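Local atomic coordinates of C alpha-dehydrogenase (Sphingobium sp. SYK-6, PDB entry 4YAC), a protein that binds NADH and, as a Calpha-dehydrogenase of the short-chain dehydrogenase/reductase family, probably oxidises substrates in the bacterial breakdown of lignin beta-aryl ethers. Residues 28-33 with 237-242; 146-151 with 248-253; 73-78 with 123-128; 129-134 with 173-178. One frame throughout, in Å; residues are numbered along the deposited sequence.

Contact 1 of 4, residues 28-33 with 237-242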
loop_
_atom_site.group_PDB
_atom_site.type_symbol
_atom_site.label_atom_id
_atom_site.label_comp_id
_atom_site.label_asym_id
_atom_site.label_seq_id
_atom_site.Cartn_x
_atom_site.Cartn_y
_atom_site.Cartn_z
ATOM N N GLU A 28 -3.307 -28.118 -15.951
ATOM C CA GLU A 28 -3.756 -28.730 -17.198
ATOM C C GLU A 28 -2.872 -28.342 -18.376
ATOM O O GLU A 28 -2.225 -29.199 -18.975
ATOM C CB GLU A 28 -5.208 -28.344 -17.478
ATOM C CG GLU A 28 -6.183 -28.903 -16.456
ATOM C CD GLU A 28 -7.627 -28.588 -16.787
ATOM O OE1 GLU A 28 -8.132 -29.107 -17.806
ATOM O OE2 GLU A 28 -8.259 -27.819 -16.027
ATOM N N GLU A 29 -2.840 -27.056 -18.706
ATOM C CA GLU A 29 -2.066 -26.596 -19.857
ATOM C C GLU A 29 -0.566 -26.670 -19.601
ATOM O O GLU A 29 0.171 -27.306 -20.355
ATOM C CB GLU A 29 -2.444 -25.161 -20.225
ATOM C CG GLU A 29 -3.915 -24.964 -20.528
ATOM C CD GLU A 29 -4.244 -23.530 -20.876
ATOM O OE1 GLU A 29 -3.341 -22.806 -21.347
ATOM O OE2 GLU A 29 -5.407 -23.126 -20.673
ATOM N N ALA A 30 -0.116 -26.007 -18.540
ATOM C CA ALA A 30 1.307 -25.930 -18.231
ATOM C C ALA A 30 1.856 -27.245 -17.688
ATOM O O ALA A 30 3.071 -27.429 -17.619
ATOM C CB ALA A 30 1.565 -24.814 -17.237
ATOM N N GLN A 31 0.961 -28.142 -17.285
ATOM C CA GLN A 31 1.347 -29.450 -16.762
ATOM C C GLN A 31 2.260 -29.342 -15.539
ATOM O O GLN A 31 3.185 -30.135 -15.374
ATOM C CB GLN A 31 2.030 -30.278 -17.855
ATOM C CG GLN A 31 1.151 -30.525 -19.068
ATOM C CD GLN A 31 1.850 -31.349 -20.132
ATOM O OE1 GLN A 31 2.484 -30.809 -21.036
ATOM N NE2 GLN A 31 1.739 -32.668 -20.026
ATOM N N MET A 32 2.003 -28.355 -14.685
ATOM C CA MET A 32 2.713 -28.259 -13.418
ATOM C C MET A 32 2.097 -29.208 -12.404
ATOM O O MET A 32 0.936 -29.609 -12.537
ATOM C CB MET A 32 2.674 -26.828 -12.872
ATOM C CG MET A 32 3.249 -25.792 -13.810
ATOM S SD MET A 32 3.499 -24.200 -13.007
ATOM C CE MET A 32 4.892 -24.576 -11.944
ATOM N N LYS A 33 2.883 -29.573 -11.396
ATOM C CA LYS A 33 2.354 -30.236 -10.215
ATOM C C LYS A 33 1.849 -29.141 -9.299
ATOM O O LYS A 33 2.632 -28.314 -8.836
ATOM C CB LYS A 33 3.420 -31.081 -9.524
ATOM C CG LYS A 33 4.033 -32.154 -10.422
ATOM C CD LYS A 33 5.227 -32.812 -9.758
ATOM C CE LYS A 33 5.859 -33.860 -10.663
ATOM N NZ LYS A 33 7.061 -34.485 -10.039
ATOM N N VAL A 237 -3.654 -15.461 -18.769
ATOM C CA VAL A 237 -2.908 -14.209 -18.703
ATOM C C VAL A 237 -1.751 -14.374 -17.728
ATOM O O VAL A 237 -0.633 -13.930 -17.989
ATOM C CB VAL A 237 -3.805 -13.026 -18.261
ATOM C CG1 VAL A 237 -2.974 -11.762 -18.022
ATOM C CG2 VAL A 237 -4.884 -12.763 -19.295
ATOM N N VAL A 238 -2.033 -15.021 -16.603
ATOM C CA VAL A 238 -1.024 -15.257 -15.581
ATOM C C VAL A 238 0.064 -16.168 -16.117
ATOM O O VAL A 238 1.251 -15.883 -15.968
ATOM C CB VAL A 238 -1.642 -15.880 -14.316
ATOM C CG1 VAL A 238 -0.566 -16.503 -13.425
ATOM C CG2 VAL A 238 -2.415 -14.831 -13.553
ATOM N N LEU A 239 -0.354 -17.270 -16.731
ATOM C CA LEU A 239 0.586 -18.241 -17.271
ATOM C C LEU A 239 1.570 -17.552 -18.201
ATOM O O LEU A 239 2.777 -17.771 -18.131
ATOM C CB LEU A 239 -0.153 -19.351 -18.018
ATOM C CG LEU A 239 0.737 -20.376 -18.726
ATOM C CD1 LEU A 239 1.670 -21.063 -17.739
ATOM C CD2 LEU A 239 -0.118 -21.395 -19.453
ATOM N N ASP A 240 1.035 -16.692 -19.055
ATOM C CA ASP A 240 1.833 -15.985 -20.035
ATOM C C ASP A 240 2.808 -15.014 -19.365
ATOM O O ASP A 240 3.935 -14.837 -19.831
ATOM C CB ASP A 240 0.907 -15.263 -21.015
ATOM C CG ASP A 240 1.597 -14.159 -21.763
ATOM O OD1 ASP A 240 2.312 -14.453 -22.744
ATOM O OD2 ASP A 240 1.414 -12.986 -21.377
ATOM N N ALA A 241 2.385 -14.412 -18.256
ATOM C CA ALA A 241 3.237 -13.485 -17.514
ATOM C C ALA A 241 4.387 -14.211 -16.818
ATOM O O ALA A 241 5.512 -13.714 -16.781
ATOM C CB ALA A 241 2.410 -12.710 -16.489
ATOM N N VAL A 242 4.096 -15.379 -16.256
ATOM C CA VAL A 242 5.111 -16.186 -15.589
ATOM C C VAL A 242 6.170 -16.665 -16.585
ATOM O O VAL A 242 7.368 -16.561 -16.321
ATOM C CB VAL A 242 4.479 -17.406 -14.884
ATOM C CG1 VAL A 242 5.553 -18.346 -14.330
ATOM C CG2 VAL A 242 3.555 -16.949 -13.772
#
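Leu239 carries this small buried contact, forking toward the turn at residues 28-33 with one methyl for each of two neighbours. Its CD1 meets the Ala30 methyl, with CD1 and CB 3.8 Å apart. Its CD2 lies 4.0 Å from OE1 of Glu29, the two side chains passing at a slant. With CG anti to the backbone N (chi1 175°), the Leu239 fork is carried out from helix 231-243 to reach both. No hydrogen bond joins the segments. The Glu29 carboxylate beside this methyl has its polar partner one turn before Leu239, where Glu29 OE2 forms a salt bridge with Arg236. Farther out, Val25 and Leu26 of helix 17-28 and Leu4 of the N-terminal loop also touch Leu239. The turn itself is held by backbone bonds of Gln31 to Gly6 and of Met32 to Leu26, and Gln31, with positive phi, breaks the helical course before strand 33-38. The segment 28-33 is thus the return turn of the first beta-alpha-beta unit of a Rossmann fold, strand 8-12, helix 17-28 and strand 33-38, against which helix 231-243 packs as in other short-chain dehydrogenases.

Contact 2 of 4, residues 146-151 with 248-253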
loop_
_atom_site.group_PDB
_atom_site.type_symbol
_atom_site.label_atom_id
_atom_site.label_comp_id
_atom_site.label_asym_id
_atom_site.label_seq_id
_atom_site.Cartn_x
_atom_site.Cartn_y
_atom_site.Cartn_z
ATOM N N SER A 146 -7.687 -1.969 -7.316
ATOM C CA SER A 146 -7.809 -1.152 -6.111
ATOM C C SER A 146 -6.438 -0.814 -5.531
ATOM O O SER A 146 -6.339 -0.051 -4.573
ATOM C CB SER A 146 -8.653 -1.864 -5.055
ATOM O OG SER A 146 -10.015 -1.900 -5.436
ATOM N N ALA A 147 -5.386 -1.397 -6.104
ATOM C CA ALA A 147 -4.023 -1.017 -5.756
ATOM C C ALA A 147 -3.624 0.266 -6.490
ATOM O O ALA A 147 -2.511 0.763 -6.316
ATOM C CB ALA A 147 -3.056 -2.144 -6.087
ATOM N N PHE A 148 -4.533 0.787 -7.314
ATOM C CA PHE A 148 -4.307 2.025 -8.060
ATOM C C PHE A 148 -5.432 3.037 -7.878
ATOM O O PHE A 148 -5.232 4.236 -8.083
ATOM C CB PHE A 148 -4.159 1.739 -9.554
ATOM C CG PHE A 148 -2.859 1.094 -9.924
ATOM C CD1 PHE A 148 -1.746 1.866 -10.205
ATOM C CD2 PHE A 148 -2.754 -0.282 -10.005
ATOM C CE1 PHE A 148 -0.547 1.276 -10.551
ATOM C CE2 PHE A 148 -1.560 -0.877 -10.350
ATOM C CZ PHE A 148 -0.454 -0.096 -10.623
ATOM N N VAL A 149 -6.617 2.550 -7.523
ATOM C CA VAL A 149 -7.815 3.384 -7.524
ATOM C C VAL A 149 -8.656 3.209 -6.270
ATOM O O VAL A 149 -9.261 2.160 -6.055
ATOM C CB VAL A 149 -8.705 3.080 -8.745
ATOM C CG1 VAL A 149 -9.814 4.122 -8.869
ATOM C CG2 VAL A 149 -7.870 3.038 -10.013
ATOM N N ALA A 150 -8.708 4.258 -5.456
ATOM C CA ALA A 150 -9.597 4.288 -4.297
ATOM C C ALA A 150 -11.029 4.576 -4.751
ATOM O O ALA A 150 -11.249 5.403 -5.635
ATOM C CB ALA A 150 -9.131 5.332 -3.296
ATOM N N LEU A 151 -11.986 3.882 -4.142
ATOM C CA LEU A 151 -13.400 3.979 -4.506
ATOM C C LEU A 151 -14.241 4.163 -3.252
ATOM O O LEU A 151 -13.811 3.791 -2.160
ATOM C CB LEU A 151 -13.856 2.716 -5.246
ATOM C CG LEU A 151 -14.081 2.668 -6.764
ATOM C CD1 LEU A 151 -13.484 3.838 -7.526
ATOM C CD2 LEU A 151 -13.526 1.355 -7.299
ATOM N N TRP A 248 4.316 -6.181 -14.341
ATOM C CA TRP A 248 3.013 -5.521 -14.391
ATOM C C TRP A 248 2.018 -6.319 -15.225
ATOM O O TRP A 248 2.051 -6.267 -16.453
ATOM C CB TRP A 248 3.134 -4.108 -14.970
ATOM C CG TRP A 248 3.889 -3.145 -14.112
ATOM C CD1 TRP A 248 5.062 -2.520 -14.420
ATOM C CD2 TRP A 248 3.524 -2.688 -12.803
ATOM N NE1 TRP A 248 5.449 -1.703 -13.387
ATOM C CE2 TRP A 248 4.523 -1.789 -12.380
ATOM C CE3 TRP A 248 2.450 -2.951 -11.948
ATOM C CZ2 TRP A 248 4.480 -1.152 -11.143
ATOM C CZ3 TRP A 248 2.409 -2.317 -10.717
ATOM C CH2 TRP A 248 3.419 -1.429 -10.328
ATOM N N VAL A 249 1.139 -7.056 -14.557
ATOM C CA VAL A 249 0.087 -7.796 -15.244
ATOM C C VAL A 249 -1.229 -7.053 -15.041
ATOM O O VAL A 249 -1.997 -7.341 -14.121
ATOM C CB VAL A 249 -0.018 -9.252 -14.747
ATOM C CG1 VAL A 249 -0.892 -10.069 -15.690
ATOM C CG2 VAL A 249 1.369 -9.881 -14.647
ATOM N N LEU A 250 -1.458 -6.084 -15.922
ATOM C CA LEU A 250 -2.609 -5.192 -15.868
ATOM C C LEU A 250 -3.326 -5.232 -17.215
ATOM O O LEU A 250 -3.195 -4.312 -18.018
ATOM C CB LEU A 250 -2.165 -3.759 -15.547
ATOM C CG LEU A 250 -1.064 -3.564 -14.503
ATOM C CD1 LEU A 250 -0.454 -2.182 -14.638
ATOM C CD2 LEU A 250 -1.606 -3.769 -13.111
ATOM N N PRO A 251 -4.086 -6.303 -17.476
ATOM C CA PRO A 251 -4.575 -6.505 -18.844
ATOM C C PRO A 251 -5.811 -5.670 -19.206
ATOM O O PRO A 251 -6.758 -6.194 -19.793
ATOM C CB PRO A 251 -4.881 -8.005 -18.869
ATOM C CG PRO A 251 -5.264 -8.334 -17.476
ATOM C CD PRO A 251 -4.473 -7.409 -16.581
ATOM N N TYR A 252 -5.780 -4.380 -18.882
ATOM C CA TYR A 252 -6.908 -3.488 -19.146
ATOM C C TYR A 252 -6.447 -2.138 -19.693
ATOM O O TYR A 252 -6.241 -1.194 -18.928
ATOM C CB TYR A 252 -7.727 -3.283 -17.870
ATOM C CG TYR A 252 -8.000 -4.574 -17.144
ATOM C CD1 TYR A 252 -8.805 -5.550 -17.710
ATOM C CD2 TYR A 252 -7.439 -4.825 -15.902
ATOM C CE1 TYR A 252 -9.046 -6.737 -17.059
ATOM C CE2 TYR A 252 -7.681 -6.011 -15.239
ATOM C CZ TYR A 252 -8.488 -6.962 -15.824
ATOM O OH TYR A 252 -8.740 -8.148 -15.178
ATOM N N PRO A 253 -6.286 -2.039 -21.023
ATOM C CA PRO A 253 -5.848 -0.780 -21.640
ATOM C C PRO A 253 -6.829 0.371 -21.398
ATOM O O PRO A 253 -6.468 1.531 -21.597
ATOM C CB PRO A 253 -5.765 -1.120 -23.134
ATOM C CG PRO A 253 -5.730 -2.607 -23.208
ATOM C CD PRO A 253 -6.464 -3.113 -22.016
#
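The backbones at Phe148 and Leu250 stay well apart, their CA atoms 10.8 Å from each other, so long side chains alone bridge the loop 146-151 and the end of strand 248-249. Phe148 does most of the bridging. Its first torsion (chi1 -73°) sets CG beside the backbone N and anti to the carbonyl carbon, and the ring reaches across with its far corner leading. There CZ lies 3.6 Å from CZ3 of Trp248, which approaches the phenyl edge close to the ring plane; CH2 of Trp248 is the next atom along. The phenyl ring and the six-membered indole ring are inclined at 56°, with centroids 5.9 Å apart, an oblique pairing. Leu250 runs across Phe148 at about a right angle and brings its CD2 methyl to 4.0 Å from Phe148 CE2. All three side chains are buried, and the contact is wholly apolar. The indole N-H points to another partner: NE1 is hydrogen-bonded to Glu265 OE1 of the second subunit, whose Val266 packs on Leu250. Within the chain, Arg165 of helix 155-174 and Gln259 of helix 255-271 also touch Phe148. Beyond Leu250 the chain bends sharply in an inverse gamma turn centred on Pro251, closed by a weak Tyr252 N to Leu250 O bond. The arrangement belongs to the edge of the parallel Rossmann sheet, where its seventh strand, 248-249, meets the dimer partner of this short-chain dehydrogenase.

Contact 3 of 4, residues 73-78 with 123-128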
loop_
_atom_site.group_PDB
_atom_site.type_symbol
_atom_site.label_atom_id
_atom_site.label_comp_id
_atom_site.label_asym_id
_atom_site.label_seq_id
_atom_site.Cartn_x
_atom_site.Cartn_y
_atom_site.Cartn_z
ATOM N N ALA A 73 3.983 -25.893 7.664
ATOM C CA ALA A 73 3.666 -27.315 7.591
ATOM C C ALA A 73 3.104 -27.671 6.219
ATOM O O ALA A 73 3.411 -28.732 5.672
ATOM C CB ALA A 73 2.679 -27.696 8.684
ATOM N N ALA A 74 2.288 -26.778 5.665
ATOM C CA ALA A 74 1.657 -27.013 4.371
ATOM C C ALA A 74 2.685 -27.007 3.247
ATOM O O ALA A 74 2.579 -27.779 2.296
ATOM C CB ALA A 74 0.584 -25.970 4.103
ATOM N N VAL A 75 3.681 -26.136 3.354
ATOM C CA VAL A 75 4.736 -26.095 2.353
ATOM C C VAL A 75 5.641 -27.319 2.504
ATOM O O VAL A 75 6.094 -27.879 1.508
ATOM C CB VAL A 75 5.553 -24.793 2.446
ATOM C CG1 VAL A 75 6.751 -24.836 1.520
ATOM C CG2 VAL A 75 4.675 -23.606 2.088
ATOM N N ASP A 76 5.902 -27.741 3.740
ATOM C CA ASP A 76 6.615 -29.000 3.969
ATOM C C ASP A 76 5.913 -30.138 3.245
ATOM O O ASP A 76 6.544 -30.948 2.563
ATOM C CB ASP A 76 6.684 -29.337 5.455
ATOM C CG ASP A 76 7.726 -28.539 6.202
ATOM O OD1 ASP A 76 8.366 -27.638 5.615
ATOM O OD2 ASP A 76 7.895 -28.829 7.399
ATOM N N GLU A 77 4.595 -30.191 3.421
ATOM C CA GLU A 77 3.760 -31.211 2.802
ATOM C C GLU A 77 3.897 -31.175 1.282
ATOM O O GLU A 77 4.022 -32.219 0.635
ATOM C CB GLU A 77 2.300 -31.018 3.218
ATOM C CG GLU A 77 1.368 -32.121 2.746
ATOM C CD GLU A 77 -0.056 -31.936 3.241
ATOM O OE1 GLU A 77 -0.246 -31.714 4.455
ATOM O OE2 GLU A 77 -0.985 -32.013 2.413
ATOM N N ALA A 78 3.891 -29.971 0.721
ATOM C CA ALA A 78 4.086 -29.796 -0.713
ATOM C C ALA A 78 5.408 -30.414 -1.161
ATOM O O ALA A 78 5.477 -31.064 -2.202
ATOM C CB ALA A 78 4.043 -28.322 -1.074
ATOM N N VAL A 123 5.110 -15.522 1.296
ATOM C CA VAL A 123 6.391 -15.031 0.792
ATOM C C VAL A 123 7.526 -15.396 1.752
ATOM O O VAL A 123 8.571 -15.876 1.329
ATOM C CB VAL A 123 6.336 -13.493 0.554
ATOM C CG1 VAL A 123 7.729 -12.904 0.405
ATOM C CG2 VAL A 123 5.502 -13.190 -0.677
ATOM N N MET A 124 7.320 -15.201 3.047
ATOM C CA MET A 124 8.386 -15.454 4.010
ATOM C C MET A 124 8.584 -16.939 4.287
ATOM O O MET A 124 9.632 -17.338 4.779
ATOM C CB MET A 124 8.104 -14.717 5.320
ATOM C CG MET A 124 8.067 -13.199 5.181
ATOM S SD MET A 124 9.463 -12.502 4.275
ATOM C CE MET A 124 10.841 -13.168 5.202
ATOM N N THR A 125 7.583 -17.758 3.973
ATOM C CA THR A 125 7.710 -19.200 4.177
ATOM C C THR A 125 8.449 -19.837 3.006
ATOM O O THR A 125 9.297 -20.711 3.199
ATOM C CB THR A 125 6.334 -19.887 4.350
ATOM O OG1 THR A 125 5.682 -19.370 5.516
ATOM C CG2 THR A 125 6.487 -21.397 4.516
ATOM N N VAL A 126 8.136 -19.381 1.794
ATOM C CA VAL A 126 8.625 -20.030 0.575
ATOM C C VAL A 126 9.881 -19.387 -0.017
ATOM O O VAL A 126 10.793 -20.088 -0.447
ATOM C CB VAL A 126 7.514 -20.042 -0.504
ATOM C CG1 VAL A 126 8.042 -20.519 -1.857
ATOM C CG2 VAL A 126 6.352 -20.913 -0.051
ATOM N N MET A 127 9.932 -18.061 -0.055
ATOM C CA MET A 127 11.007 -17.378 -0.768
ATOM C C MET A 127 12.400 -17.685 -0.192
ATOM O O MET A 127 13.354 -17.868 -0.953
ATOM C CB MET A 127 10.726 -15.869 -0.779
ATOM C CG MET A 127 11.849 -14.991 -1.281
ATOM S SD MET A 127 12.787 -14.291 0.087
ATOM C CE MET A 127 11.559 -13.273 0.916
ATOM N N PRO A 128 12.529 -17.771 1.144
ATOM C CA PRO A 128 13.837 -18.180 1.681
ATOM C C PRO A 128 14.248 -19.606 1.297
ATOM O O PRO A 128 15.443 -19.894 1.207
ATOM C CB PRO A 128 13.644 -18.059 3.194
ATOM C CG PRO A 128 12.590 -17.015 3.347
ATOM C CD PRO A 128 11.646 -17.253 2.205
#
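Val75 of helix 68-81 points at helix 105-133 and offers a single methyl, CG2, to two successive residues, Thr125 and Val126. Just before them Met124 faces the other way, packing on Trp108 of the second subunit. Thr125 comes first: its CG2 lies 3.7 Å from Val75 CG2, the two side chains sliding past one another in opposite directions. The threonine hydroxyl sits beside the backbone N (chi1 -62°), where OG1 is hydrogen-bonded to Asn121 O one turn back, and this rotation sends the methyl across to the valine. Both helices cover the same face of the Rossmann sheet: helix 68-81 leads from strand 57-62 to strand 87-90, and helix 105-133 leads on from there to strand 137-142. Val126 stands where the backbones come nearest, 7.4 Å between its CA and that of Val75. Its CG2 meets Val75 CG2 at 3.8 Å, on a slanting approach, and the same side chain also touches Val85 in a loop and Leu88 of strand 87-90, while Val75 rests on Phe10 of strand 8-12. The Val75 side chain is about 8 Å from that of Leu65, an NADH-binding residue, and about 12 Å from the bound dinucleotide. Met127 turns to Met175 and to Glu101 of the second subunit. At Pro128, whose ring nitrogen makes no bond to the preceding turn, helix 105-133 is kinked, and this proline too packs on Glu101 of the second subunit.

Contact 4 of 4, residues 129-134 with 173-178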
loop_
_atom_site.group_PDB
_atom_site.type_symbol
_atom_site.label_atom_id
_atom_site.label_comp_id
_atom_site.label_asym_id
_atom_site.label_seq_id
_atom_site.Cartn_x
_atom_site.Cartn_y
_atom_site.Cartn_z
ATOM N N ARG A 129 13.276 -20.486 1.078
ATOM C CA ARG A 129 13.568 -21.842 0.629
ATOM C C ARG A 129 14.044 -21.827 -0.820
ATOM O O ARG A 129 14.954 -22.569 -1.192
ATOM C CB ARG A 129 12.338 -22.738 0.773
ATOM C CG ARG A 129 11.748 -22.766 2.172
ATOM C CD ARG A 129 10.615 -23.774 2.263
ATOM N NE ARG A 129 9.920 -23.723 3.546
ATOM C CZ ARG A 129 9.311 -24.759 4.118
ATOM N NH1 ARG A 129 9.314 -25.953 3.535
ATOM N NH2 ARG A 129 8.704 -24.606 5.285
ATOM N N MET A 130 13.426 -20.976 -1.634
ATOM C CA MET A 130 13.842 -20.813 -3.023
ATOM C C MET A 130 15.298 -20.373 -3.107
ATOM O O MET A 130 16.080 -20.934 -3.871
ATOM C CB MET A 130 12.962 -19.792 -3.737
ATOM C CG MET A 130 11.581 -20.286 -4.108
ATOM S SD MET A 130 10.576 -18.936 -4.747
ATOM C CE MET A 130 9.131 -19.819 -5.327
ATOM N N ILE A 131 15.647 -19.357 -2.324
ATOM C CA ILE A 131 16.999 -18.810 -2.322
ATOM C C ILE A 131 17.996 -19.877 -1.886
ATOM O O ILE A 131 19.039 -20.065 -2.518
ATOM C CB ILE A 131 17.090 -17.564 -1.398
ATOM C CG1 ILE A 131 16.331 -16.401 -2.036
ATOM C CG2 ILE A 131 18.540 -17.159 -1.149
ATOM C CD1 ILE A 131 16.108 -15.227 -1.123
ATOM N N GLU A 132 17.656 -20.585 -0.816
ATOM C CA GLU A 132 18.521 -21.618 -0.255
ATOM C C GLU A 132 18.791 -22.738 -1.263
ATOM O O GLU A 132 19.895 -23.293 -1.312
ATOM C CB GLU A 132 17.885 -22.177 1.022
ATOM C CG GLU A 132 18.480 -23.480 1.537
ATOM C CD GLU A 132 17.802 -23.960 2.806
ATOM O OE1 GLU A 132 16.800 -23.335 3.220
ATOM O OE2 GLU A 132 18.266 -24.960 3.392
ATOM N N ARG A 133 17.785 -23.055 -2.071
ATOM C CA ARG A 133 17.886 -24.136 -3.046
ATOM C C ARG A 133 18.737 -23.726 -4.249
ATOM O O ARG A 133 19.444 -24.550 -4.833
ATOM C CB ARG A 133 16.486 -24.556 -3.494
ATOM C CG ARG A 133 16.443 -25.612 -4.584
ATOM C CD ARG A 133 15.013 -25.835 -5.028
ATOM N NE ARG A 133 14.916 -26.750 -6.159
ATOM C CZ ARG A 133 13.924 -26.744 -7.044
ATOM N NH1 ARG A 133 12.939 -25.861 -6.940
ATOM N NH2 ARG A 133 13.921 -27.618 -8.040
ATOM N N GLY A 134 18.654 -22.455 -4.626
ATOM C CA GLY A 134 19.527 -21.909 -5.649
ATOM C C GLY A 134 19.161 -22.283 -7.073
ATOM O O GLY A 134 20.016 -22.236 -7.958
ATOM N N VAL A 173 12.652 -5.643 -6.704
ATOM C CA VAL A 173 13.998 -5.086 -6.592
ATOM C C VAL A 173 15.019 -6.145 -6.180
ATOM O O VAL A 173 16.131 -6.176 -6.704
ATOM C CB VAL A 173 14.046 -3.925 -5.562
ATOM C CG1 VAL A 173 15.487 -3.474 -5.296
ATOM C CG2 VAL A 173 13.211 -2.752 -6.041
ATOM N N GLU A 174 14.638 -7.005 -5.241
ATOM C CA GLU A 174 15.610 -7.856 -4.557
ATOM C C GLU A 174 15.673 -9.296 -5.068
ATOM O O GLU A 174 16.660 -9.990 -4.825
ATOM C CB GLU A 174 15.313 -7.856 -3.052
ATOM C CG GLU A 174 15.448 -6.465 -2.427
ATOM C CD GLU A 174 15.351 -6.458 -0.912
ATOM O OE1 GLU A 174 15.806 -7.423 -0.265
ATOM O OE2 GLU A 174 14.828 -5.468 -0.361
ATOM N N MET A 175 14.649 -9.749 -5.785
ATOM C CA MET A 175 14.593 -11.156 -6.193
ATOM C C MET A 175 15.375 -11.520 -7.468
ATOM O O MET A 175 15.836 -12.656 -7.593
ATOM C CB MET A 175 13.133 -11.580 -6.361
ATOM C CG MET A 175 12.368 -11.686 -5.043
ATOM S SD MET A 175 13.103 -12.855 -3.871
ATOM C CE MET A 175 14.025 -11.743 -2.812
ATOM N N PRO A 176 15.529 -10.580 -8.420
ATOM C CA PRO A 176 16.235 -10.967 -9.651
ATOM C C PRO A 176 17.662 -11.486 -9.452
ATOM O O PRO A 176 18.091 -12.333 -10.232
ATOM C CB PRO A 176 16.247 -9.672 -10.459
ATOM C CG PRO A 176 15.025 -8.963 -10.022
ATOM C CD PRO A 176 14.903 -9.253 -8.552
ATOM N N LYS A 177 18.381 -11.011 -8.440
ATOM C CA LYS A 177 19.745 -11.488 -8.217
ATOM C C LYS A 177 19.767 -12.949 -7.752
ATOM O O LYS A 177 20.818 -13.589 -7.758
ATOM C CB LYS A 177 20.476 -10.598 -7.205
ATOM C CG LYS A 177 19.873 -10.559 -5.814
ATOM C CD LYS A 177 20.720 -9.692 -4.890
ATOM C CE LYS A 177 20.188 -9.681 -3.465
ATOM N NZ LYS A 177 18.808 -9.127 -3.378
ATOM N N TYR A 178 18.604 -13.469 -7.363
ATOM C CA TYR A 178 18.455 -14.880 -7.004
ATOM C C TYR A 178 17.738 -15.669 -8.098
ATOM O O TYR A 178 17.343 -16.816 -7.885
ATOM C CB TYR A 178 17.684 -15.026 -5.693
ATOM C CG TYR A 178 18.361 -14.394 -4.501
ATOM C CD1 TYR A 178 19.619 -14.810 -4.090
ATOM C CD2 TYR A 178 17.733 -13.394 -3.772
ATOM C CE1 TYR A 178 20.240 -14.239 -2.998
ATOM C CE2 TYR A 178 18.346 -12.819 -2.678
ATOM C CZ TYR A 178 19.597 -13.244 -2.293
ATOM O OH TYR A 178 20.209 -12.672 -1.203
#
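The Tyr178 ring is sandwiched between two aliphatic chains, Ile131 over one face and Lys177 over the other. Ile131 CD1 sits 3.9 Å from the ring centroid, 26° off the normal, a CH-pi contact displaced toward the CD2 and CE2 side. The isoleucine spreads over this face: its CG2 reaches the other rim, 3.9 Å from Tyr178 CE1. Placing CG1 beside the backbone N (chi1 -71°) swings the longer branch to the ring. On the opposite face Lys177 CG lies 4.1 Å above the plane, while its chain curls back and NZ donates to Glu174 O at 2.7 Å, in the carbonyl plane and on a lone pair. The contact joins the C-terminal end of helix 105-133 to the turn after helix 155-174, two helices that in short-chain dehydrogenases commonly form a dimer interface; here Tyr178 OH is hydrogen-bonded to Glu101 OE2 of the second subunit. With an alanine here the missing ring is likely to open a gap over the Ile131 branch and leave that glutamate without its hydroxyl partner. Ile131 CD1 also makes a looser contact with Met175 CE, at 4.4 Å. Both carboxylate oxygens of Glu174 accept backbone N-H groups of the second subunit, from Ile100 and Thr153.

Overall arrangement
Contact 1 joins the earliest segment to a late one, and the chain between them holds contact 3 and then contact 4; contact 2 opens within that span and closes after it. Contacts 3 and 4 share helix 105-133, with centres 14 Å apart, and are tied by the Asp76-Arg129 salt bridge and by Met127 on Met175. Contacts 1 and 2 have centres 22 Å apart but touch where Val237 and Ala241 of helix 231-243 pack on Val249 of strand 248-249. Contact 2 lies across the chain's centre from contacts 3 and 4, yet these three, like Val237 of contact 1, touch the second subunit, so the Rossmann core meets its dimer partner at widely separated places.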